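Local coordinates for nucleoside-diphosphate-sugar epimerase (Pseudomonas aeruginosa, PDB 2X4G), which probably acts as an NAD(P)-dependent enzyme of the epimerase/dehydratase family on nucleotide-linked sugars, although its substrate and reaction are not firmly established, at residues D39-S47 with L56-M65; V118-S126 with L226-I235. All blocks are in the same frame, centred on the assembly; numbering follows the deposited sequence.

Contact 1 (D39-S47 with L56-M65); sequences DLVLIHRPS and LEPECRVAEM
L40 CD2 meets CD1 of L56 at 3.6 Å, brought there with CG anti to the backbone N (chi1 172°), and helix 24-35 covers the same leucine through A30, I33 and R34. The L40 carbonyl O takes a nearly straight bond from E59 N (3.0 Å), the first rung of a parallel ladder. V41 pairs with E59 and turns both methyls to the charged face: CG1 packs on R61 CD at 3.5 Å, while CG2 stands over the centre of the R61 guanidinium and alongside the E59 carboxylate. A salt bridge joins those charged groups, R61 NH1 to E59 OE2 (2.9 Å), lying in the guanidinium plane but reaching the oxygen from above the carboxylate plane. K15 takes the other carboxylate oxygen, and the carbonyls of A74 and R76 receive R61 NH2, so the guanidinium is held flat against the valine. L42 faces the opposite side of the sheet, where its CD1 rests on P58 CB at 3.6 Å; its N and O bond to E59 O and R61 N. Beyond it, I43 CG2 reaches A63 CB at 3.9 Å. H44 continues the ladder through its N to R61 O and its O to A63 N (2.9 Å). Its CG sits between the backbone N and the carbonyl carbon (chi1 65°), which turns the imidazole to the neighbouring strand: V62 CG2 is 3.7 Å from H44 CE1, C60 CB lies at the ring edge, and ND1 bonds to R45 O. Past the strand end, M65 CG stands over the rim of one face of the R45 guanidinium. Strands 39-44 and 59-62, 24° apart, pair in parallel, with 59-62 at the edge of a Rossmann-type sheet and 39-44 inside it next to 15-19, consistent with this family's dinucleotide-binding fold.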
loop_
_atom_site.group_PDB
_atom_site.type_symbol
_atom_site.label_atom_id
_atom_site.label_comp_id
_atom_site.label_asym_id
_atom_site.label_seq_id
_atom_site.Cartn_x
_atom_site.Cartn_y
_atom_site.Cartn_z
ATOM N N ASP A 39 -25.273 -34.718 -12.013
ATOM C CA ASP A 39 -24.448 -35.214 -10.936
ATOM C C ASP A 39 -23.347 -34.195 -10.713
ATOM O O ASP A 39 -22.682 -33.777 -11.660
ATOM C CB ASP A 39 -23.863 -36.579 -11.287
ATOM C CG ASP A 39 -24.875 -37.714 -11.130
ATOM O OD1 ASP A 39 -24.646 -38.768 -11.769
ATOM O OD2 ASP A 39 -25.875 -37.572 -10.363
ATOM N N LEU A 40 -23.164 -33.796 -9.461
ATOM C CA LEU A 40 -22.233 -32.736 -9.125
ATOM C C LEU A 40 -20.987 -33.323 -8.521
ATOM O O LEU A 40 -21.060 -34.117 -7.571
ATOM C CB LEU A 40 -22.874 -31.809 -8.116
ATOM C CG LEU A 40 -22.014 -30.738 -7.481
ATOM C CD1 LEU A 40 -21.395 -29.826 -8.546
ATOM C CD2 LEU A 40 -22.905 -29.973 -6.479
ATOM N N VAL A 41 -19.845 -32.941 -9.075
ATOM C CA VAL A 41 -18.566 -33.252 -8.463
ATOM C C VAL A 41 -17.919 -31.943 -7.995
ATOM O O VAL A 41 -17.962 -30.940 -8.703
ATOM C CB VAL A 41 -17.637 -34.014 -9.437
ATOM C CG1 VAL A 41 -16.243 -34.177 -8.842
ATOM C CG2 VAL A 41 -18.245 -35.378 -9.797
ATOM N N LEU A 42 -17.351 -31.962 -6.795
ATOM C CA LEU A 42 -16.624 -30.825 -6.244
ATOM C C LEU A 42 -15.162 -31.215 -6.039
ATOM O O LEU A 42 -14.849 -32.100 -5.230
ATOM C CB LEU A 42 -17.214 -30.400 -4.898
ATOM C CG LEU A 42 -18.691 -30.060 -4.874
ATOM C CD1 LEU A 42 -19.109 -29.602 -3.485
ATOM C CD2 LEU A 42 -18.985 -29.007 -5.935
ATOM N N ILE A 43 -14.272 -30.574 -6.791
ATOM C CA ILE A 43 -12.845 -30.788 -6.631
ATOM C C ILE A 43 -12.338 -29.714 -5.675
ATOM O O ILE A 43 -12.409 -28.543 -5.987
ATOM C CB ILE A 43 -12.111 -30.721 -7.983
ATOM C CG1 ILE A 43 -12.647 -31.797 -8.946
ATOM C CG2 ILE A 43 -10.604 -30.924 -7.794
ATOM C CD1 ILE A 43 -12.195 -31.604 -10.379
ATOM N N HIS A 44 -11.844 -30.125 -4.510
ATOM C CA HIS A 44 -11.407 -29.185 -3.478
ATOM C C HIS A 44 -10.053 -29.497 -2.893
ATOM O O HIS A 44 -9.592 -30.646 -2.908
ATOM C CB HIS A 44 -12.393 -29.196 -2.330
ATOM C CG HIS A 44 -12.451 -30.494 -1.592
ATOM N ND1 HIS A 44 -11.712 -30.739 -0.456
ATOM C CD2 HIS A 44 -13.190 -31.604 -1.807
ATOM C CE1 HIS A 44 -11.974 -31.954 -0.011
ATOM N NE2 HIS A 44 -12.874 -32.497 -0.811
ATOM N N ARG A 45 -9.413 -28.482 -2.335
ATOM C CA ARG A 45 -8.147 -28.734 -1.658
ATOM C C ARG A 45 -8.428 -29.290 -0.253
ATOM O O ARG A 45 -9.509 -29.085 0.301
ATOM C CB ARG A 45 -7.249 -27.503 -1.699
ATOM C CG ARG A 45 -7.686 -26.320 -0.923
ATOM C CD ARG A 45 -6.816 -25.115 -1.330
ATOM N NE ARG A 45 -7.337 -24.462 -2.532
ATOM C CZ ARG A 45 -6.770 -23.420 -3.155
ATOM N NH1 ARG A 45 -5.619 -22.899 -2.711
ATOM N NH2 ARG A 45 -7.358 -22.895 -4.241
ATOM N N PRO A 46 -7.490 -30.050 0.301
ATOM C CA PRO A 46 -7.806 -30.749 1.534
ATOM C C PRO A 46 -8.114 -29.813 2.697
ATOM O O PRO A 46 -8.917 -30.148 3.558
ATOM C CB PRO A 46 -6.540 -31.572 1.804
ATOM C CG PRO A 46 -5.486 -30.915 1.034
ATOM C CD PRO A 46 -6.132 -30.351 -0.164
ATOM N N SER A 47 -7.497 -28.642 2.705
ATOM C CA SER A 47 -7.772 -27.639 3.736
ATOM C C SER A 47 -9.153 -26.989 3.648
ATOM O O SER A 47 -9.592 -26.360 4.606
ATOM C CB SER A 47 -6.736 -26.513 3.671
ATOM O OG SER A 47 -7.124 -25.541 2.709
ATOM N N LEU A 56 -25.918 -30.366 -0.979
ATOM C CA LEU A 56 -26.074 -30.660 -2.413
ATOM C C LEU A 56 -25.876 -32.145 -2.740
ATOM O O LEU A 56 -26.078 -32.565 -3.889
ATOM C CB LEU A 56 -25.115 -29.809 -3.270
ATOM C CG LEU A 56 -25.231 -28.273 -3.173
ATOM C CD1 LEU A 56 -24.174 -27.601 -4.021
ATOM C CD2 LEU A 56 -26.604 -27.806 -3.584
ATOM N N GLU A 57 -25.508 -32.936 -1.730
ATOM C CA GLU A 57 -25.188 -34.352 -1.899
ATOM C C GLU A 57 -24.186 -34.519 -3.009
ATOM O O GLU A 57 -24.433 -35.269 -3.943
ATOM C CB GLU A 57 -26.441 -35.180 -2.184
ATOM C CG GLU A 57 -27.373 -35.290 -0.962
ATOM C CD GLU A 57 -28.622 -36.107 -1.248
ATOM O OE1 GLU A 57 -28.491 -37.171 -1.881
ATOM O OE2 GLU A 57 -29.730 -35.690 -0.837
ATOM N N PRO A 58 -23.044 -33.817 -2.900
ATOM C CA PRO A 58 -22.015 -33.810 -3.924
ATOM C C PRO A 58 -21.150 -35.018 -3.820
ATOM O O PRO A 58 -21.127 -35.663 -2.784
ATOM C CB PRO A 58 -21.170 -32.588 -3.553
ATOM C CG PRO A 58 -21.220 -32.557 -2.069
ATOM C CD PRO A 58 -22.590 -33.117 -1.680
ATOM N N GLU A 59 -20.434 -35.316 -4.888
ATOM C CA GLU A 59 -19.334 -36.271 -4.830
ATOM C C GLU A 59 -18.083 -35.393 -4.710
ATOM O O GLU A 59 -17.919 -34.461 -5.479
ATOM C CB GLU A 59 -19.330 -37.142 -6.095
ATOM C CG GLU A 59 -18.060 -37.932 -6.360
ATOM C CD GLU A 59 -18.119 -38.758 -7.649
ATOM O OE1 GLU A 59 -19.091 -38.651 -8.438
ATOM O OE2 GLU A 59 -17.166 -39.521 -7.881
ATOM N N CYS A 60 -17.236 -35.654 -3.724
ATOM C CA CYS A 60 -16.077 -34.807 -3.447
ATOM C C CYS A 60 -14.826 -35.533 -3.778
ATOM O O CYS A 60 -14.656 -36.690 -3.398
ATOM C CB CYS A 60 -16.026 -34.428 -1.987
ATOM S SG CYS A 60 -17.387 -33.384 -1.558
ATOM N N ARG A 61 -13.932 -34.835 -4.467
ATOM C CA ARG A 61 -12.637 -35.379 -4.845
ATOM C C ARG A 61 -11.555 -34.439 -4.362
ATOM O O ARG A 61 -11.614 -33.246 -4.641
ATOM C CB ARG A 61 -12.595 -35.547 -6.354
ATOM C CG ARG A 61 -13.748 -36.407 -6.873
ATOM C CD ARG A 61 -13.727 -36.543 -8.380
ATOM N NE ARG A 61 -14.668 -37.566 -8.820
ATOM C CZ ARG A 61 -14.856 -37.919 -10.084
ATOM N NH1 ARG A 61 -15.732 -38.865 -10.365
ATOM N NH2 ARG A 61 -14.168 -37.336 -11.061
ATOM N N VAL A 62 -10.593 -34.965 -3.605
ATOM C CA VAL A 62 -9.552 -34.125 -3.010
ATOM C C VAL A 62 -8.416 -33.931 -4.007
ATOM O O VAL A 62 -8.013 -34.863 -4.686
ATOM C CB VAL A 62 -9.000 -34.703 -1.695
ATOM C CG1 VAL A 62 -8.068 -33.698 -1.031
ATOM C CG2 VAL A 62 -10.116 -35.031 -0.755
ATOM N N ALA A 63 -7.920 -32.707 -4.109
ATOM C CA ALA A 63 -6.802 -32.426 -4.982
ATOM C C ALA A 63 -6.191 -31.089 -4.622
ATOM O O ALA A 63 -6.879 -30.069 -4.636
ATOM C CB ALA A 63 -7.250 -32.420 -6.424
ATOM N N GLU A 64 -4.908 -31.087 -4.280
ATOM C CA GLU A 64 -4.157 -29.832 -4.191
ATOM C C GLU A 64 -3.879 -29.369 -5.621
ATOM O O GLU A 64 -3.630 -30.169 -6.514
ATOM C CB GLU A 64 -2.855 -30.000 -3.388
ATOM C CG GLU A 64 -3.075 -30.159 -1.876
ATOM C CD GLU A 64 -1.975 -30.972 -1.178
ATOM O OE1 GLU A 64 -2.265 -32.103 -0.704
ATOM O OE2 GLU A 64 -0.818 -30.490 -1.111
ATOM N N MET A 65 -3.930 -28.068 -5.840
ATOM C CA MET A 65 -3.927 -27.546 -7.198
ATOM C C MET A 65 -2.562 -27.499 -7.857
ATOM O O MET A 65 -2.431 -26.932 -8.945
ATOM C CB MET A 65 -4.518 -26.150 -7.190
ATOM C CG MET A 65 -5.951 -26.125 -6.691
ATOM S SD MET A 65 -6.918 -25.050 -7.759
ATOM C CE MET A 65 -6.178 -23.419 -7.437
HETATM O O HOH W 1 -23.818 -36.137 -7.215
#

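Contact 2 (V118-S126 with L226-I235); sequences VPRILYVGS and LLMALERGRI
L122 and R120 meet the end of helix 219-232 in different ways, one through a closely packed apolar patch and the other through polar bonds nearer the surface. In the packed part, L122 points from strand 121-124 toward the helix and divides its methyls between two helical residues. CD1 touches A229 CB at 3.6 Å, and CD2 lies 3.8 Å from L226 CD2, the two leucines crossing at about a right angle. L230 CD1 crosses the strand backbone 3.6 Å from L122 N, the chain swung away from its own N (chi1 177°), and also packs against L122 CB.

Toward the solvent side the packing gives way to the R120 side chain, which bends at chi2 (67°) and brings the guanidinium edge to the last turn of the helix. NE gives L230 O a nearly straight bond of 2.7 Å, with the oxygen in the guanidinium plane. NH2 is modelled implausibly close to G233 O, just past the helix, so that bond is doubtful; a second, weak bond goes to L230 O. The carbonyl of L230 thus meets a cationic group, which would probably ease the negative end of the helix dipole. Farther out, exposed I235 brings CD1 only to 3.9 Å from R120 NH1.

The helix segment runs at 142° to the strand and lies against one side of it, while Y123 points away to L162 and A166 of helix 154-171 on the other. Strands 80-83 and 176-185 flank 121-124, supplying I82 to L230 and V177 to L122.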
loop_
_atom_site.group_PDB
_atom_site.type_symbol
_atom_site.label_atom_id
_atom_site.label_comp_id
_atom_site.label_asym_id
_atom_site.label_seq_id
_atom_site.Cartn_x
_atom_site.Cartn_y
_atom_site.Cartn_z
ATOM N N VAL A 118 -11.012 -34.276 -20.389
ATOM C CA VAL A 118 -12.284 -33.580 -20.107
ATOM C C VAL A 118 -12.781 -32.934 -21.397
ATOM O O VAL A 118 -12.012 -32.232 -22.054
ATOM C CB VAL A 118 -12.143 -32.452 -19.069
ATOM C CG1 VAL A 118 -13.508 -31.841 -18.799
ATOM C CG2 VAL A 118 -11.514 -32.948 -17.773
ATOM N N PRO A 119 -14.065 -33.154 -21.752
ATOM C CA PRO A 119 -14.552 -32.687 -23.050
ATOM C C PRO A 119 -14.926 -31.221 -23.103
ATOM O O PRO A 119 -15.027 -30.676 -24.189
ATOM C CB PRO A 119 -15.808 -33.539 -23.299
ATOM C CG PRO A 119 -16.153 -34.188 -22.002
ATOM C CD PRO A 119 -15.142 -33.780 -20.963
ATOM N N ARG A 120 -15.093 -30.589 -21.946
ATOM C CA ARG A 120 -15.807 -29.323 -21.832
ATOM C C ARG A 120 -15.268 -28.563 -20.607
ATOM O O ARG A 120 -15.403 -29.036 -19.483
ATOM C CB ARG A 120 -17.273 -29.705 -21.655
ATOM C CG ARG A 120 -18.306 -28.772 -22.190
ATOM C CD ARG A 120 -18.359 -28.620 -23.710
ATOM N NE ARG A 120 -18.997 -27.333 -23.968
ATOM C CZ ARG A 120 -18.976 -26.663 -25.108
ATOM N NH1 ARG A 120 -18.376 -27.163 -26.184
ATOM N NH2 ARG A 120 -19.596 -25.485 -25.165
ATOM N N ILE A 121 -14.606 -27.426 -20.819
ATOM C CA ILE A 121 -13.957 -26.674 -19.730
ATOM C C ILE A 121 -14.364 -25.201 -19.788
ATOM O O ILE A 121 -14.219 -24.554 -20.819
ATOM C CB ILE A 121 -12.390 -26.736 -19.833
ATOM C CG1 ILE A 121 -11.862 -28.172 -19.768
ATOM C CG2 ILE A 121 -11.728 -25.949 -18.729
ATOM C CD1 ILE A 121 -10.690 -28.438 -20.731
ATOM N N LEU A 122 -14.881 -24.664 -18.690
ATOM C CA LEU A 122 -15.204 -23.234 -18.612
ATOM C C LEU A 122 -14.310 -22.609 -17.566
ATOM O O LEU A 122 -14.249 -23.084 -16.423
ATOM C CB LEU A 122 -16.675 -22.980 -18.248
ATOM C CG LEU A 122 -17.071 -21.507 -18.076
ATOM C CD1 LEU A 122 -17.300 -20.838 -19.415
ATOM C CD2 LEU A 122 -18.306 -21.388 -17.244
ATOM N N TYR A 123 -13.628 -21.543 -17.970
ATOM C CA TYR A 123 -12.725 -20.827 -17.109
ATOM C C TYR A 123 -13.402 -19.517 -16.765
ATOM O O TYR A 123 -13.942 -18.843 -17.639
ATOM C CB TYR A 123 -11.390 -20.580 -17.816
ATOM C CG TYR A 123 -10.599 -19.532 -17.116
ATOM C CD1 TYR A 123 -10.648 -18.216 -17.533
ATOM C CD2 TYR A 123 -9.868 -19.835 -15.980
ATOM C CE1 TYR A 123 -9.957 -17.223 -16.862
ATOM C CE2 TYR A 123 -9.180 -18.852 -15.295
ATOM C CZ TYR A 123 -9.230 -17.548 -15.748
ATOM O OH TYR A 123 -8.561 -16.558 -15.085
ATOM N N VAL A 124 -13.394 -19.151 -15.489
ATOM C CA VAL A 124 -14.081 -17.934 -15.064
ATOM C C VAL A 124 -13.122 -16.765 -15.136
ATOM O O VAL A 124 -12.185 -16.670 -14.337
ATOM C CB VAL A 124 -14.656 -18.054 -13.652
ATOM C CG1 VAL A 124 -15.468 -16.823 -13.331
ATOM C CG2 VAL A 124 -15.532 -19.278 -13.567
ATOM N N GLY A 125 -13.368 -15.886 -16.103
ATOM C CA GLY A 125 -12.542 -14.697 -16.297
ATOM C C GLY A 125 -13.065 -13.390 -15.697
ATOM O O GLY A 125 -14.003 -13.375 -14.893
ATOM N N SER A 126 -12.447 -12.291 -16.116
ATOM C CA SER A 126 -12.762 -10.973 -15.624
ATOM C C SER A 126 -12.859 -9.985 -16.755
ATOM O O SER A 126 -12.190 -10.120 -17.779
ATOM C CB SER A 126 -11.670 -10.496 -14.707
ATOM O OG SER A 126 -11.751 -9.098 -14.567
ATOM N N LEU A 226 -22.925 -19.513 -15.801
ATOM C CA LEU A 226 -21.719 -20.317 -15.944
ATOM C C LEU A 226 -22.070 -21.697 -16.489
ATOM O O LEU A 226 -21.479 -22.136 -17.483
ATOM C CB LEU A 226 -20.955 -20.439 -14.614
ATOM C CG LEU A 226 -20.336 -19.172 -14.027
ATOM C CD1 LEU A 226 -19.628 -19.505 -12.738
ATOM C CD2 LEU A 226 -19.384 -18.568 -14.994
ATOM N N LEU A 227 -23.032 -22.369 -15.854
ATOM C CA LEU A 227 -23.479 -23.682 -16.340
ATOM C C LEU A 227 -23.856 -23.585 -17.818
ATOM O O LEU A 227 -23.532 -24.478 -18.610
ATOM C CB LEU A 227 -24.675 -24.202 -15.534
ATOM C CG LEU A 227 -25.337 -25.517 -16.003
ATOM C CD1 LEU A 227 -24.360 -26.638 -15.864
ATOM C CD2 LEU A 227 -26.604 -25.826 -15.211
ATOM N N MET A 228 -24.528 -22.500 -18.188
ATOM C CA MET A 228 -25.006 -22.349 -19.542
ATOM C C MET A 228 -23.874 -22.138 -20.538
ATOM O O MET A 228 -23.941 -22.619 -21.656
ATOM C CB MET A 228 -26.001 -21.190 -19.636
ATOM C CG MET A 228 -27.393 -21.499 -19.112
ATOM S SD MET A 228 -28.523 -20.157 -19.510
ATOM C CE MET A 228 -29.260 -19.896 -17.898
ATOM N N ALA A 229 -22.852 -21.386 -20.154
ATOM C CA ALA A 229 -21.680 -21.219 -21.012
ATOM C C ALA A 229 -21.026 -22.562 -21.199
ATOM O O ALA A 229 -20.636 -22.892 -22.303
ATOM C CB ALA A 229 -20.680 -20.248 -20.397
ATOM N N LEU A 230 -20.925 -23.326 -20.108
ATOM C CA LEU A 230 -20.211 -24.602 -20.097
ATOM C C LEU A 230 -20.884 -25.554 -21.059
ATOM O O LEU A 230 -20.207 -26.159 -21.886
ATOM C CB LEU A 230 -20.154 -25.209 -18.687
ATOM C CG LEU A 230 -19.512 -26.589 -18.477
ATOM C CD1 LEU A 230 -18.016 -26.526 -18.595
ATOM C CD2 LEU A 230 -19.870 -27.141 -17.118
ATOM N N GLU A 231 -22.213 -25.651 -20.986
ATOM C CA GLU A 231 -22.953 -26.567 -21.851
ATOM C C GLU A 231 -23.062 -26.056 -23.274
ATOM O O GLU A 231 -23.088 -26.865 -24.184
ATOM C CB GLU A 231 -24.359 -26.839 -21.307
ATOM C CG GLU A 231 -24.391 -27.598 -19.986
ATOM C CD GLU A 231 -25.764 -28.182 -19.658
ATOM O OE1 GLU A 231 -26.662 -27.426 -19.226
ATOM O OE2 GLU A 231 -25.942 -29.413 -19.820
ATOM N N ARG A 232 -23.115 -24.734 -23.467
ATOM C CA ARG A 232 -23.562 -24.146 -24.754
ATOM C C ARG A 232 -22.616 -23.199 -25.471
ATOM O O ARG A 232 -22.821 -22.928 -26.638
ATOM C CB ARG A 232 -24.878 -23.401 -24.586
ATOM C CG ARG A 232 -26.036 -24.296 -24.245
ATOM C CD ARG A 232 -27.319 -23.513 -24.004
ATOM N NE ARG A 232 -28.227 -24.270 -23.146
ATOM C CZ ARG A 232 -29.289 -23.762 -22.513
ATOM N NH1 ARG A 232 -29.601 -22.477 -22.619
ATOM N NH2 ARG A 232 -30.046 -24.551 -21.761
ATOM N N GLY A 233 -21.598 -22.680 -24.802
ATOM C CA GLY A 233 -20.675 -21.759 -25.460
ATOM C C GLY A 233 -19.864 -22.369 -26.592
ATOM O O GLY A 233 -19.609 -23.573 -26.611
ATOM N N ARG A 234 -19.470 -21.537 -27.549
ATOM C CA ARG A 234 -18.496 -21.949 -28.552
ATOM C C ARG A 234 -17.078 -21.976 -27.942
ATOM O O ARG A 234 -16.657 -21.069 -27.212
ATOM C CB ARG A 234 -18.545 -21.042 -29.789
ATOM C CG ARG A 234 -19.920 -20.998 -30.477
ATOM C CD ARG A 234 -19.876 -20.459 -31.923
ATOM N NE ARG A 234 -18.883 -19.386 -32.113
ATOM C CZ ARG A 234 -19.055 -18.096 -31.805
ATOM N NH1 ARG A 234 -18.076 -17.233 -32.032
ATOM N NH2 ARG A 234 -20.183 -17.655 -31.262
ATOM N N ILE A 235 -16.358 -23.043 -28.263
ATOM C CA ILE A 235 -15.027 -23.310 -27.746
ATOM C C ILE A 235 -14.161 -22.126 -28.115
ATOM O O ILE A 235 -14.159 -21.698 -29.250
ATOM C CB ILE A 235 -14.421 -24.631 -28.375
ATOM C CG1 ILE A 235 -15.414 -25.836 -28.293
ATOM C CG2 ILE A 235 -13.086 -24.976 -27.732
ATOM C CD1 ILE A 235 -16.693 -25.830 -29.388
#

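In the fold
Both contacts belong to the same mixed sheet, and all four segments lie in the part of the chain characteristic of the epimerase/dehydratase family. Their centres are about 19 Å apart and their nearest atoms about 8 Å, so they do not touch. Along the chain contact 1 closes before contact 2 opens. Strands 15-19 and 80-83 lie between them in the sheet: 59-62 and 39-44 pair side by side in contact 1, whereas 121-124 carries a helix in contact 2. Contact 1 therefore joins strands close together in the sequence, and contact 2 brings a helix from about 100 residues later back onto the sheet, together building the layered Rossmann-type domain.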